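Local structure of adenylosuccinate lyase (Francisella tularensis subsp. tularensis SCHU S4, 4EEI) at residues V7-K12 with A323-K328; S224-I229 with P314-I319; R344-S349 with M409-I414. The protein probably cleaves adenylosuccinate to AMP and fumarate, and the related carboxamide intermediate of purine synthesis to its imidazole product and fumarate. All blocks are in the same frame, centred on the assembly; numbering follows the deposited sequence.

Overall arrangement
Contacts 1 and 2 share helix 304-333, their centres about 12 Å apart, and touch where I10 packs its CG2 on the backbone of F317 and G318. Contact 1 is a surface contact, in which a salt bridge ties the short N-terminal helix 8-14 to the long helix. Contact 2 is fully buried: a histidine, a side-chain amide and a phenyl ring join helices 217-244 and 304-333 inside the helical bundle. Contact 3 stands apart, its centre about 43 Å from those of the other two, and is partly buried; there an arginine stacked on a phenylalanine links helices 338-346 and 411-418 by cation-pi contact.

Contact 1. Residues V7-K12 with A323-K328; sequences VAEISK and ALRRMK
R325 and E9 form a salt bridge between the long helix 304-333 of the helical bundle and the first turn of helix 8-14 near the N-terminus. The arginine is stretched out from CG to NE and presents the end of its guanidinium, so that both terminal nitrogens close on a single carboxylate oxygen: NH2 lies 2.8 Å from E9 OE1 and NH1 2.9 Å from the same OE1. This oxygen sits in the guanidinium plane, but the carboxylate is turned 48° against that plane, and both donors reach OE1 from the same face of the carboxylate. The N-H directions are bent, with an angle of 148° at the NH2 bond. E9 meets the arginine with CG held between its own backbone N and carbonyl carbon (chi1 61°) and a further bend at chi2.

A second acid serves the arginine from helix 94-131, where D116 pairs with NE. The two acids thus occupy different N-H groups, E9 at NH1 and NH2 and D116 at NE, and probably fix the orientation of the guanidinium. Y112 of that helix touches both E9 and R325. From the N-cap position of helix 8-14, one methyl of V7, CG1, comes obliquely to 3.4 Å from R325 NH1.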
ATOM      1  N   VAL B   7      16.405  18.051  -8.260  1.00 25.56           N
ATOM      2  CA  VAL B   7      17.746  17.873  -8.802  1.00 28.20           C
ATOM      3  C   VAL B   7      17.662  18.188 -10.283  1.00 28.41           C
ATOM      4  O   VAL B   7      17.002  17.469 -11.029  1.00 23.99           O
ATOM      5  CB  VAL B   7      18.235  16.431  -8.620  1.00 30.85           C
ATOM      6  CG1 VAL B   7      19.638  16.267  -9.211  1.00 30.64           C
ATOM      7  CG2 VAL B   7      18.214  16.049  -7.140  1.00 29.04           C
ATOM      8  N   ALA B   8      18.342  19.252 -10.699  1.00 29.49           N
ATOM      9  CA  ALA B   8      18.155  19.836 -12.028  1.00 32.33           C
ATOM     10  C   ALA B   8      18.269  18.838 -13.180  1.00 31.42           C
ATOM     11  O   ALA B   8      17.436  18.839 -14.088  1.00 29.78           O
ATOM     12  CB  ALA B   8      19.107  21.021 -12.228  1.00 33.08           C
ATOM     13  N   GLU B   9      19.291  17.989 -13.150  1.00 29.03           N
ATOM     14  CA  GLU B   9      19.541  17.101 -14.281  1.00 32.68           C
ATOM     15  C   GLU B   9      18.497  15.998 -14.374  1.00 27.50           C
ATOM     16  O   GLU B   9      18.260  15.447 -15.451  1.00 28.98           O
ATOM     17  CB  GLU B   9      20.948  16.502 -14.217  1.00 34.53           C
ATOM     18  CG  GLU B   9      21.208  15.654 -12.989  1.00 34.65           C
ATOM     19  CD  GLU B   9      22.023  16.401 -11.951  1.00 38.07           C
ATOM     20  OE1 GLU B   9      22.920  15.774 -11.341  1.00 38.96           O
ATOM     21  OE2 GLU B   9      21.764  17.612 -11.745  1.00 41.15           O
ATOM     22  N   ILE B  10      17.857  15.666 -13.254  1.00 20.89           N
ATOM     23  CA  ILE B  10      16.800  14.658 -13.307  1.00 19.11           C
ATOM     24  C   ILE B  10      15.488  15.269 -13.806  1.00 24.86           C
ATOM     25  O   ILE B  10      14.811  14.696 -14.652  1.00 20.92           O
ATOM     26  CB  ILE B  10      16.598  13.970 -11.949  1.00 24.68           C
ATOM     27  CG1 ILE B  10      17.931  13.417 -11.438  1.00 31.19           C
ATOM     28  CG2 ILE B  10      15.550  12.859 -12.052  1.00 23.51           C
ATOM     29  CD1 ILE B  10      18.619  12.455 -12.410  1.00 32.95           C
ATOM     30  N   SER B  11      15.122  16.444 -13.307  1.00 23.45           N
ATOM     31  CA  SER B  11      13.867  17.025 -13.766  1.00 25.64           C
ATOM     32  C   SER B  11      13.957  17.412 -15.249  1.00 29.22           C
ATOM     33  O   SER B  11      12.951  17.401 -15.955  1.00 27.85           O
ATOM     34  CB  SER B  11      13.444  18.203 -12.888  1.00 28.17           C
ATOM     35  OG  SER B  11      14.435  19.191 -12.870  1.00 33.80           O
ATOM     36  N   LYS B  12      15.166  17.721 -15.708  1.00 22.23           N
ATOM     37  CA  LYS B  12      15.392  18.070 -17.106  1.00 23.93           C
ATOM     38  C   LYS B  12      15.046  16.896 -18.015  1.00 24.59           C
ATOM     39  O   LYS B  12      14.475  17.076 -19.088  1.00 25.04           O
ATOM     40  CB  LYS B  12      16.844  18.494 -17.327  1.00 29.64           C
ATOM     41  CG  LYS B  12      17.146  18.952 -18.744  1.00 37.50           C
ATOM     42  CD  LYS B  12      18.553  19.517 -18.854  1.00 44.31           C
ATOM     43  CE  LYS B  12      18.852  19.981 -20.271  1.00 54.24           C
ATOM     44  NZ  LYS B  12      19.153  18.839 -21.176  1.00 58.83           N
ATOM     45  N   ALA B 323      17.688  11.551  -2.594  1.00 19.05           N
ATOM     46  CA  ALA B 323      17.870  10.861  -1.321  1.00 21.41           C
ATOM     47  C   ALA B 323      19.218  10.161  -1.259  1.00 22.43           C
ATOM     48  O   ALA B 323      19.868  10.177  -0.222  1.00 19.61           O
ATOM     49  CB  ALA B 323      16.723   9.862  -1.060  1.00 18.54           C
ATOM     50  N   LEU B 324      19.637   9.534  -2.356  1.00 18.86           N
ATOM     51  CA  LEU B 324      20.921   8.824  -2.361  1.00 19.99           C
ATOM     52  C   LEU B 324      22.090   9.787  -2.193  1.00 20.62           C
ATOM     53  O   LEU B 324      23.083   9.456  -1.542  1.00 21.73           O
ATOM     54  CB  LEU B 324      21.104   8.021  -3.648  1.00 16.43           C
ATOM     55  CG  LEU B 324      20.131   6.855  -3.845  1.00 18.11           C
ATOM     56  CD1 LEU B 324      20.266   6.315  -5.246  1.00 19.03           C
ATOM     57  CD2 LEU B 324      20.428   5.754  -2.824  1.00 17.54           C
ATOM     58  N   ARG B 325      21.997  10.965  -2.805  1.00 19.99           N
ATOM     59  CA  ARG B 325      23.061  11.967  -2.678  1.00 19.52           C
ATOM     60  C   ARG B 325      23.092  12.553  -1.288  1.00 20.68           C
ATOM     61  O   ARG B 325      24.166  12.767  -0.711  1.00 20.31           O
ATOM     62  CB  ARG B 325      22.886  13.088  -3.710  1.00 21.92           C
ATOM     63  CG  ARG B 325      22.990  12.613  -5.151  1.00 21.07           C
ATOM     64  CD  ARG B 325      23.018  13.766  -6.135  1.00 22.97           C
ATOM     65  NE  ARG B 325      23.107  13.267  -7.510  1.00 24.90           N
ATOM     66  CZ  ARG B 325      23.036  14.033  -8.593  1.00 26.48           C
ATOM     67  NH1 ARG B 325      22.868  15.343  -8.475  1.00 26.13           N
ATOM     68  NH2 ARG B 325      23.126  13.483  -9.795  1.00 29.38           N
ATOM     69  N   ARG B 326      21.918  12.839  -0.737  1.00 20.30           N
ATOM     70  CA  ARG B 326      21.886  13.466   0.590  1.00 24.61           C
ATOM     71  C   ARG B 326      22.335  12.475   1.666  1.00 22.56           C
ATOM     72  O   ARG B 326      23.076  12.838   2.590  1.00 23.01           O
ATOM     73  CB  ARG B 326      20.495  14.015   0.918  1.00 22.64           C
ATOM     74  CG  ARG B 326      20.402  14.603   2.319  1.00 25.37           C
ATOM     75  CD  ARG B 326      19.146  15.440   2.534  1.00 25.93           C
ATOM     76  NE  ARG B 326      19.207  16.128   3.826  1.00 22.58           N
ATOM     77  CZ  ARG B 326      18.382  17.096   4.201  1.00 27.15           C
ATOM     78  NH1 ARG B 326      17.418  17.495   3.382  1.00 21.36           N
ATOM     79  NH2 ARG B 326      18.530  17.669   5.393  1.00 28.47           N
ATOM     80  N   MET B 327      21.899  11.224   1.545  1.00 22.63           N
ATOM     81  CA  MET B 327      22.349  10.196   2.484  1.00 22.09           C
ATOM     82  C   MET B 327      23.858   9.984   2.408  1.00 20.98           C
ATOM     83  O   MET B 327      24.514   9.826   3.429  1.00 21.50           O
ATOM     84  CB  MET B 327      21.628   8.873   2.243  1.00 19.49           C
ATOM     85  CG  MET B 327      22.105   7.768   3.207  1.00 20.20           C
ATOM     86  SD  MET B 327      21.702   8.122   4.947  1.00 23.83           S
ATOM     87  CE  MET B 327      20.078   7.361   5.032  1.00 22.72           C
ATOM     88  N   LYS B 328      24.415   9.981   1.200  1.00 20.77           N
ATOM     89  CA  LYS B 328      25.868   9.856   1.065  1.00 19.38           C
ATOM     90  C   LYS B 328      26.600  11.001   1.753  1.00 23.24           C
ATOM     91  O   LYS B 328      27.580  10.783   2.483  1.00 23.10           O
ATOM     92  CB  LYS B 328      26.281   9.777  -0.410  1.00 19.78           C
ATOM     93  CG  LYS B 328      27.801   9.827  -0.626  1.00 30.52           C
ATOM     94  CD  LYS B 328      28.123  10.572  -1.910  1.00 37.66           C
ATOM     95  CE  LYS B 328      29.546  10.341  -2.391  1.00 40.39           C
ATOM     96  NZ  LYS B 328      30.613  10.833  -1.461  1.00 35.33           N
TER

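Contact 2. Residues S224-I229 with P314-I319; sequences SIHGLI and PDNFGI
This is a buried polar and aromatic contact between two long helices, 217-244 and 304-333, in the interior of the subunit, and one histidine ring carries one side of it. H226 ND1 donates to N316 OD1 at 2.6 Å, a short and nearly straight bond with an N-H...O angle of 168°. The imidazole and the amide are almost coplanar, and the donor lies in the carbonyl plane. N316 reaches the ring with CG anti to the backbone N (chi1 -173°).

The neighbouring CE1 corner of the imidazole is turned to F317. H226 CE1 lies 3.6 Å from F317 CE1, and the two rings form an offset edge-to-face pair with planes at 84° and centroids 5.5 Å apart, the histidine giving the edge and the phenylalanine the face. Hydrogen bond and aromatic contact together should limit rotation of the imidazole.

The amide is held at its other end too, since N316 ND2 bonds to H287 ND1 of helix 272-293, while V113 of helix 94-131 packs on both H226 and F317. Nearby, S224 packs on L228 of a second subunit. The contact lies in the bundle of long helices that forms the core of fumarase/aspartase superfamily enzymes, adenylosuccinate lyase among them.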
ATOM      1  N   SER B 224       9.596  -1.600  -7.955  1.00 17.22           N
ATOM      2  CA  SER B 224       9.714  -2.525  -6.823  1.00 19.71           C
ATOM      3  C   SER B 224      11.127  -2.577  -6.260  1.00 19.30           C
ATOM      4  O   SER B 224      11.320  -2.655  -5.036  1.00 16.89           O
ATOM      5  CB  SER B 224       9.266  -3.932  -7.220  1.00 21.20           C
ATOM      6  OG  SER B 224       7.879  -3.922  -7.517  1.00 28.44           O
ATOM      7  N   ILE B 225      12.122  -2.550  -7.140  1.00 17.34           N
ATOM      8  CA  ILE B 225      13.504  -2.454  -6.667  1.00 19.75           C
ATOM      9  C   ILE B 225      13.716  -1.135  -5.913  1.00 20.25           C
ATOM     10  O   ILE B 225      14.382  -1.089  -4.873  1.00 17.09           O
ATOM     11  CB  ILE B 225      14.513  -2.551  -7.822  1.00 20.76           C
ATOM     12  CG1 ILE B 225      14.404  -3.911  -8.515  1.00 20.36           C
ATOM     13  CG2 ILE B 225      15.944  -2.340  -7.310  1.00 21.96           C
ATOM     14  CD1 ILE B 225      15.180  -3.976  -9.831  1.00 16.68           C
ATOM     15  N   HIS B 226      13.158  -0.051  -6.438  1.00 14.78           N
ATOM     16  CA  HIS B 226      13.300   1.245  -5.780  1.00 15.44           C
ATOM     17  C   HIS B 226      12.620   1.218  -4.403  1.00 19.25           C
ATOM     18  O   HIS B 226      13.084   1.871  -3.461  1.00 19.28           O
ATOM     19  CB  HIS B 226      12.722   2.354  -6.669  1.00 16.37           C
ATOM     20  CG  HIS B 226      13.633   2.760  -7.785  1.00 18.78           C
ATOM     21  ND1 HIS B 226      13.404   3.874  -8.563  1.00 22.05           N
ATOM     22  CD2 HIS B 226      14.785   2.212  -8.239  1.00 19.09           C
ATOM     23  CE1 HIS B 226      14.379   3.997  -9.449  1.00 21.61           C
ATOM     24  NE2 HIS B 226      15.235   3.006  -9.271  1.00 20.59           N
ATOM     25  N   GLY B 227      11.540   0.449  -4.285  1.00 18.77           N
ATOM     26  CA  GLY B 227      10.854   0.279  -3.008  1.00 17.94           C
ATOM     27  C   GLY B 227      11.728  -0.416  -1.975  1.00 20.58           C
ATOM     28  O   GLY B 227      11.704  -0.075  -0.780  1.00 20.70           O
ATOM     29  N   LEU B 228      12.502  -1.398  -2.430  1.00 16.95           N
ATOM     30  CA  LEU B 228      13.425  -2.120  -1.550  1.00 19.11           C
ATOM     31  C   LEU B 228      14.570  -1.213  -1.128  1.00 20.56           C
ATOM     32  O   LEU B 228      15.038  -1.274   0.022  1.00 20.16           O
ATOM     33  CB  LEU B 228      13.977  -3.360  -2.256  1.00 15.23           C
ATOM     34  CG  LEU B 228      12.985  -4.485  -2.555  1.00 20.12           C
ATOM     35  CD1 LEU B 228      13.607  -5.475  -3.522  1.00 23.27           C
ATOM     36  CD2 LEU B 228      12.599  -5.212  -1.276  1.00 18.97           C
ATOM     37  N   ILE B 229      15.034  -0.376  -2.057  1.00 19.52           N
ATOM     38  CA  ILE B 229      16.051   0.620  -1.723  1.00 15.83           C
ATOM     39  C   ILE B 229      15.506   1.566  -0.652  1.00 18.52           C
ATOM     40  O   ILE B 229      16.225   1.955   0.278  1.00 18.70           O
ATOM     41  CB  ILE B 229      16.484   1.416  -2.965  1.00 14.61           C
ATOM     42  CG1 ILE B 229      17.241   0.502  -3.932  1.00 18.06           C
ATOM     43  CG2 ILE B 229      17.379   2.623  -2.570  1.00 17.62           C
ATOM     44  CD1 ILE B 229      17.545   1.128  -5.293  1.00 21.88           C
ATOM     45  N   PRO B 314       8.573  10.919 -12.692  1.00 16.86           N
ATOM     46  CA  PRO B 314       9.586  11.948 -12.428  1.00 18.86           C
ATOM     47  C   PRO B 314       9.830  12.139 -10.931  1.00 22.95           C
ATOM     48  O   PRO B 314      10.955  12.477 -10.528  1.00 19.76           O
ATOM     49  CB  PRO B 314       8.961  13.214 -13.032  1.00 19.01           C
ATOM     50  CG  PRO B 314       8.042  12.705 -14.110  1.00 19.68           C
ATOM     51  CD  PRO B 314       7.455  11.450 -13.498  1.00 19.26           C
ATOM     52  N   ASP B 315       8.802  11.942 -10.110  1.00 18.32           N
ATOM     53  CA  ASP B 315       8.996  12.095  -8.667  1.00 20.22           C
ATOM     54  C   ASP B 315       9.829  10.956  -8.111  1.00 18.58           C
ATOM     55  O   ASP B 315      10.658  11.162  -7.242  1.00 20.02           O
ATOM     56  CB  ASP B 315       7.671  12.143  -7.916  1.00 19.47           C
ATOM     57  CG  ASP B 315       6.938  13.451  -8.109  1.00 30.67           C
ATOM     58  OD1 ASP B 315       7.532  14.393  -8.675  1.00 31.07           O
ATOM     59  OD2 ASP B 315       5.767  13.538  -7.685  1.00 32.44           O
ATOM     60  N   ASN B 316       9.581   9.748  -8.595  1.00 18.90           N
ATOM     61  CA  ASN B 316      10.329   8.594  -8.115  1.00 17.40           C
ATOM     62  C   ASN B 316      11.822   8.748  -8.399  1.00 20.47           C
ATOM     63  O   ASN B 316      12.654   8.623  -7.501  1.00 19.64           O
ATOM     64  CB  ASN B 316       9.777   7.313  -8.745  1.00 16.05           C
ATOM     65  CG  ASN B 316      10.405   6.069  -8.168  1.00 18.91           C
ATOM     66  OD1 ASN B 316      11.475   5.631  -8.616  1.00 19.85           O
ATOM     67  ND2 ASN B 316       9.746   5.486  -7.168  1.00 15.63           N
ATOM     68  N   PHE B 317      12.173   9.044  -9.646  1.00 18.37           N
ATOM     69  CA  PHE B 317      13.579   9.245  -9.966  1.00 18.09           C
ATOM     70  C   PHE B 317      14.158  10.479  -9.280  1.00 18.91           C
ATOM     71  O   PHE B 317      15.299  10.462  -8.792  1.00 19.92           O
ATOM     72  CB  PHE B 317      13.783   9.294 -11.483  1.00 19.19           C
ATOM     73  CG  PHE B 317      13.621   7.956 -12.142  1.00 19.56           C
ATOM     74  CD1 PHE B 317      14.596   6.980 -11.996  1.00 20.99           C
ATOM     75  CD2 PHE B 317      12.495   7.669 -12.896  1.00 21.15           C
ATOM     76  CE1 PHE B 317      14.451   5.729 -12.599  1.00 21.94           C
ATOM     77  CE2 PHE B 317      12.342   6.425 -13.499  1.00 24.59           C
ATOM     78  CZ  PHE B 317      13.322   5.458 -13.346  1.00 24.82           C
ATOM     79  N   GLY B 318      13.381  11.556  -9.227  1.00 17.53           N
ATOM     80  CA  GLY B 318      13.862  12.773  -8.586  1.00 18.69           C
ATOM     81  C   GLY B 318      14.138  12.563  -7.101  1.00 22.34           C
ATOM     82  O   GLY B 318      15.168  12.984  -6.579  1.00 20.92           O
ATOM     83  N   ILE B 319      13.213  11.914  -6.414  1.00 20.09           N
ATOM     84  CA  ILE B 319      13.393  11.656  -4.994  1.00 21.36           C
ATOM     85  C   ILE B 319      14.529  10.658  -4.765  1.00 20.76           C
ATOM     86  O   ILE B 319      15.313  10.817  -3.836  1.00 19.05           O
ATOM     87  CB  ILE B 319      12.099  11.110  -4.371  1.00 18.06           C
ATOM     88  CG1 ILE B 319      11.035  12.214  -4.320  1.00 19.74           C
ATOM     89  CG2 ILE B 319      12.362  10.568  -2.972  1.00 16.20           C
ATOM     90  CD1 ILE B 319       9.624  11.667  -3.999  1.00 19.87           C
TER

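Contact 3. Residues R344-S349 with M409-I414; sequences RVRSTS and MDFEGI. With EDO (1,2-ethanediol), chain Z.
The guanidinium of R346 lies flat over one face of the F411 ring, the planes only 16° apart, while the apolar V345 approaches the same ring obliquely. R346 CZ stands 3.8 Å from the F411 ring centroid and 8° off the ring normal, a well-centred cation-pi stack. Within it NH1 is displaced toward the rim, 3.5 Å from F411 CE2. The aliphatic part of the arginine takes part as well: R346 CG comes to 3.7 Å from F411 CD1, so that CG lies on the CD1 and CE1 side of the ring, CZ near its centre and NH1 toward CD2 and CE2. F411 turns its ring to this place with CG anti to the backbone N (chi1 -169°). Packing by V345 is looser, with its CG1 4.4 Å from F411 CE1.

The second flat cation, R344, faces elsewhere. An ethanediol molecule, probably from the crystallisation liquor, sits at its edge, and O2 of the diol accepts from R344 NH2 at 2.9 Å and more weakly from NE. R344 NH1 is held by a salt bridge to E250 and by the carbonyl of V248. S347 OG donates to R344 O at 2.8 Å, the hydroxyl tilted from the carbonyl plane.

D410 is the N-cap of helix 411-418: G413 N reaches D410 OD1, at 2.8 Å, from above the carboxylate plane. This fixes the first turn, on which F411 is the leading residue. Strand 135-140 backs the junction, with M137 on V345 and I135 on F411. Helix 338-346 and the first turn of helix 411-418 are thus joined beside this strand by an arginine-aromatic cation-pi stack next to an N-capped helix start.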
ATOM      1  N   ARG B 344      30.539   3.407  26.986  1.00 31.75           N
ATOM      2  CA  ARG B 344      29.283   2.718  27.244  1.00 31.88           C
ATOM      3  C   ARG B 344      29.514   1.206  27.351  1.00 33.68           C
ATOM      4  O   ARG B 344      28.892   0.532  28.173  1.00 33.75           O
ATOM      5  CB  ARG B 344      28.257   3.070  26.157  1.00 31.00           C
ATOM      6  CG  ARG B 344      26.931   2.347  26.262  1.00 32.72           C
ATOM      7  CD  ARG B 344      25.857   3.026  25.405  1.00 30.54           C
ATOM      8  NE  ARG B 344      25.334   4.229  26.055  1.00 32.30           N
ATOM      9  CZ  ARG B 344      25.306   5.438  25.502  1.00 31.69           C
ATOM     10  NH1 ARG B 344      25.766   5.624  24.270  1.00 29.85           N
ATOM     11  NH2 ARG B 344      24.810   6.464  26.182  1.00 36.69           N
ATOM     12  N   VAL B 345      30.429   0.679  26.539  1.00 29.60           N
ATOM     13  CA  VAL B 345      30.845  -0.714  26.671  1.00 29.62           C
ATOM     14  C   VAL B 345      31.506  -0.937  28.026  1.00 34.57           C
ATOM     15  O   VAL B 345      31.245  -1.929  28.694  1.00 32.94           O
ATOM     16  CB  VAL B 345      31.805  -1.129  25.538  1.00 33.25           C
ATOM     17  CG1 VAL B 345      32.329  -2.539  25.761  1.00 31.60           C
ATOM     18  CG2 VAL B 345      31.091  -1.047  24.192  1.00 32.25           C
ATOM     19  N   ARG B 346      32.354   0.002  28.436  1.00 38.03           N
ATOM     20  CA  ARG B 346      33.017  -0.095  29.728  1.00 40.77           C
ATOM     21  C   ARG B 346      32.028  -0.058  30.886  1.00 43.31           C
ATOM     22  O   ARG B 346      32.238  -0.700  31.912  1.00 47.03           O
ATOM     23  CB  ARG B 346      34.016   1.049  29.899  1.00 44.28           C
ATOM     24  CG  ARG B 346      35.233   0.977  29.009  1.00 45.50           C
ATOM     25  CD  ARG B 346      36.186   2.103  29.360  1.00 50.52           C
ATOM     26  NE  ARG B 346      37.511   1.913  28.783  1.00 53.34           N
ATOM     27  CZ  ARG B 346      37.915   2.459  27.641  1.00 53.39           C
ATOM     28  NH1 ARG B 346      39.144   2.231  27.198  1.00 56.54           N
ATOM     29  NH2 ARG B 346      37.094   3.239  26.947  1.00 49.55           N
ATOM     30  N   SER B 347      30.958   0.710  30.721  1.00 42.20           N
ATOM     31  CA  SER B 347      29.987   0.907  31.794  1.00 46.40           C
ATOM     32  C   SER B 347      29.072  -0.307  31.998  1.00 47.00           C
ATOM     33  O   SER B 347      28.321  -0.362  32.973  1.00 49.76           O
ATOM     34  CB  SER B 347      29.145   2.161  31.530  1.00 48.48           C
ATOM     35  OG  SER B 347      28.219   1.937  30.478  1.00 52.91           O
ATOM     36  N   THR B 348      29.139  -1.280  31.096  1.00 43.48           N
ATOM     37  CA  THR B 348      28.270  -2.452  31.195  1.00 49.22           C
ATOM     38  C   THR B 348      29.063  -3.754  31.293  1.00 46.70           C
ATOM     39  O   THR B 348      29.957  -4.005  30.489  1.00 44.50           O
ATOM     40  CB  THR B 348      27.284  -2.532  30.012  1.00 54.77           C
ATOM     41  OG1 THR B 348      27.958  -3.038  28.853  1.00 58.80           O
ATOM     42  CG2 THR B 348      26.717  -1.159  29.697  1.00 55.86           C
ATOM     43  N   SER B 349      28.729  -4.577  32.284  1.00 48.57           N
ATOM     44  CA  SER B 349      29.374  -5.882  32.449  1.00 47.55           C
ATOM     45  C   SER B 349      28.442  -7.103  32.410  1.00 43.23           C
ATOM     46  O   SER B 349      28.892  -8.229  32.614  1.00 42.18           O
ATOM     47  CB  SER B 349      30.193  -5.904  33.742  1.00 50.46           C
ATOM     48  OG  SER B 349      29.451  -5.367  34.821  1.00 57.47           O
ATOM     49  N   MET B 409      39.130 -10.833  31.161  1.00 48.74           N
ATOM     50  CA  MET B 409      38.076 -10.087  30.491  1.00 46.68           C
ATOM     51  C   MET B 409      38.105  -8.603  30.837  1.00 46.74           C
ATOM     52  O   MET B 409      37.086  -8.021  31.202  1.00 46.63           O
ATOM     53  CB  MET B 409      36.704 -10.687  30.805  1.00 45.96           C
ATOM     54  CG  MET B 409      36.390 -11.946  30.013  1.00 44.42           C
ATOM     55  SD  MET B 409      36.912 -11.847  28.289  1.00 44.87           S
ATOM     56  CE  MET B 409      35.350 -11.488  27.492  1.00 41.41           C
ATOM     57  N   ASP B 410      39.279  -7.994  30.714  1.00 47.94           N
ATOM     58  CA  ASP B 410      39.393  -6.550  30.844  1.00 49.13           C
ATOM     59  C   ASP B 410      38.963  -5.943  29.517  1.00 45.39           C
ATOM     60  O   ASP B 410      38.490  -6.656  28.635  1.00 40.84           O
ATOM     61  CB  ASP B 410      40.824  -6.139  31.192  1.00 53.88           C
ATOM     62  CG  ASP B 410      41.845  -6.706  30.230  1.00 57.15           C
ATOM     63  OD1 ASP B 410      41.452  -7.463  29.319  1.00 53.99           O
ATOM     64  OD2 ASP B 410      43.043  -6.393  30.385  1.00 60.11           O
ATOM     65  N   PHE B 411      39.121  -4.634  29.368  1.00 45.52           N
ATOM     66  CA  PHE B 411      38.703  -3.978  28.136  1.00 45.74           C
ATOM     67  C   PHE B 411      39.344  -4.614  26.908  1.00 44.84           C
ATOM     68  O   PHE B 411      38.657  -4.949  25.944  1.00 42.88           O
ATOM     69  CB  PHE B 411      39.005  -2.480  28.175  1.00 49.06           C
ATOM     70  CG  PHE B 411      38.368  -1.710  27.055  1.00 47.57           C
ATOM     71  CD1 PHE B 411      36.993  -1.580  26.982  1.00 45.03           C
ATOM     72  CD2 PHE B 411      39.144  -1.125  26.070  1.00 51.05           C
ATOM     73  CE1 PHE B 411      36.402  -0.877  25.952  1.00 42.00           C
ATOM     74  CE2 PHE B 411      38.560  -0.420  25.036  1.00 48.55           C
ATOM     75  CZ  PHE B 411      37.187  -0.295  24.977  1.00 40.50           C
ATOM     76  N   GLU B 412      40.660  -4.797  26.960  1.00 46.31           N
ATOM     77  CA  GLU B 412      41.405  -5.367  25.843  1.00 51.76           C
ATOM     78  C   GLU B 412      40.960  -6.792  25.532  1.00 46.59           C
ATOM     79  O   GLU B 412      40.829  -7.168  24.370  1.00 43.92           O
ATOM     80  CB  GLU B 412      42.906  -5.346  26.136  1.00 61.99           C
ATOM     81  CG  GLU B 412      43.550  -3.976  26.005  1.00 75.46           C
ATOM     82  CD  GLU B 412      45.030  -4.058  25.685  1.00 89.73           C
ATOM     83  OE1 GLU B 412      45.640  -5.118  25.945  1.00 93.25           O
ATOM     84  OE2 GLU B 412      45.584  -3.062  25.172  1.00 95.51           O
ATOM     85  N   GLY B 413      40.727  -7.582  26.574  1.00 44.74           N
ATOM     86  CA  GLY B 413      40.246  -8.944  26.396  1.00 43.20           C
ATOM     87  C   GLY B 413      38.834  -8.973  25.831  1.00 40.75           C
ATOM     88  O   GLY B 413      38.498  -9.794  24.965  1.00 38.30           O
ATOM     89  N   ILE B 414      37.989  -8.075  26.330  1.00 37.21           N
ATOM     90  CA  ILE B 414      36.617  -7.961  25.827  1.00 35.94           C
ATOM     91  C   ILE B 414      36.631  -7.642  24.330  1.00 35.47           C
ATOM     92  O   ILE B 414      35.872  -8.220  23.549  1.00 32.94           O
ATOM     93  CB  ILE B 414      35.841  -6.878  26.609  1.00 38.89           C
ATOM     94  CG1 ILE B 414      35.474  -7.392  28.003  1.00 40.29           C
ATOM     95  CG2 ILE B 414      34.590  -6.433  25.855  1.00 31.54           C
ATOM     96  CD1 ILE B 414      34.929  -6.317  28.925  1.00 38.32           C
TER
HETATM   97  C1  EDO Z 514      25.847   4.295  29.242  1.00 67.28           C
HETATM   98  O1  EDO Z 514      25.872   5.524  29.989  1.00 71.18           O
HETATM   99  C2  EDO Z 514      24.415   3.799  29.054  1.00 61.39           C
HETATM  100  O2  EDO Z 514      23.667   4.744  28.270  1.00 58.04           O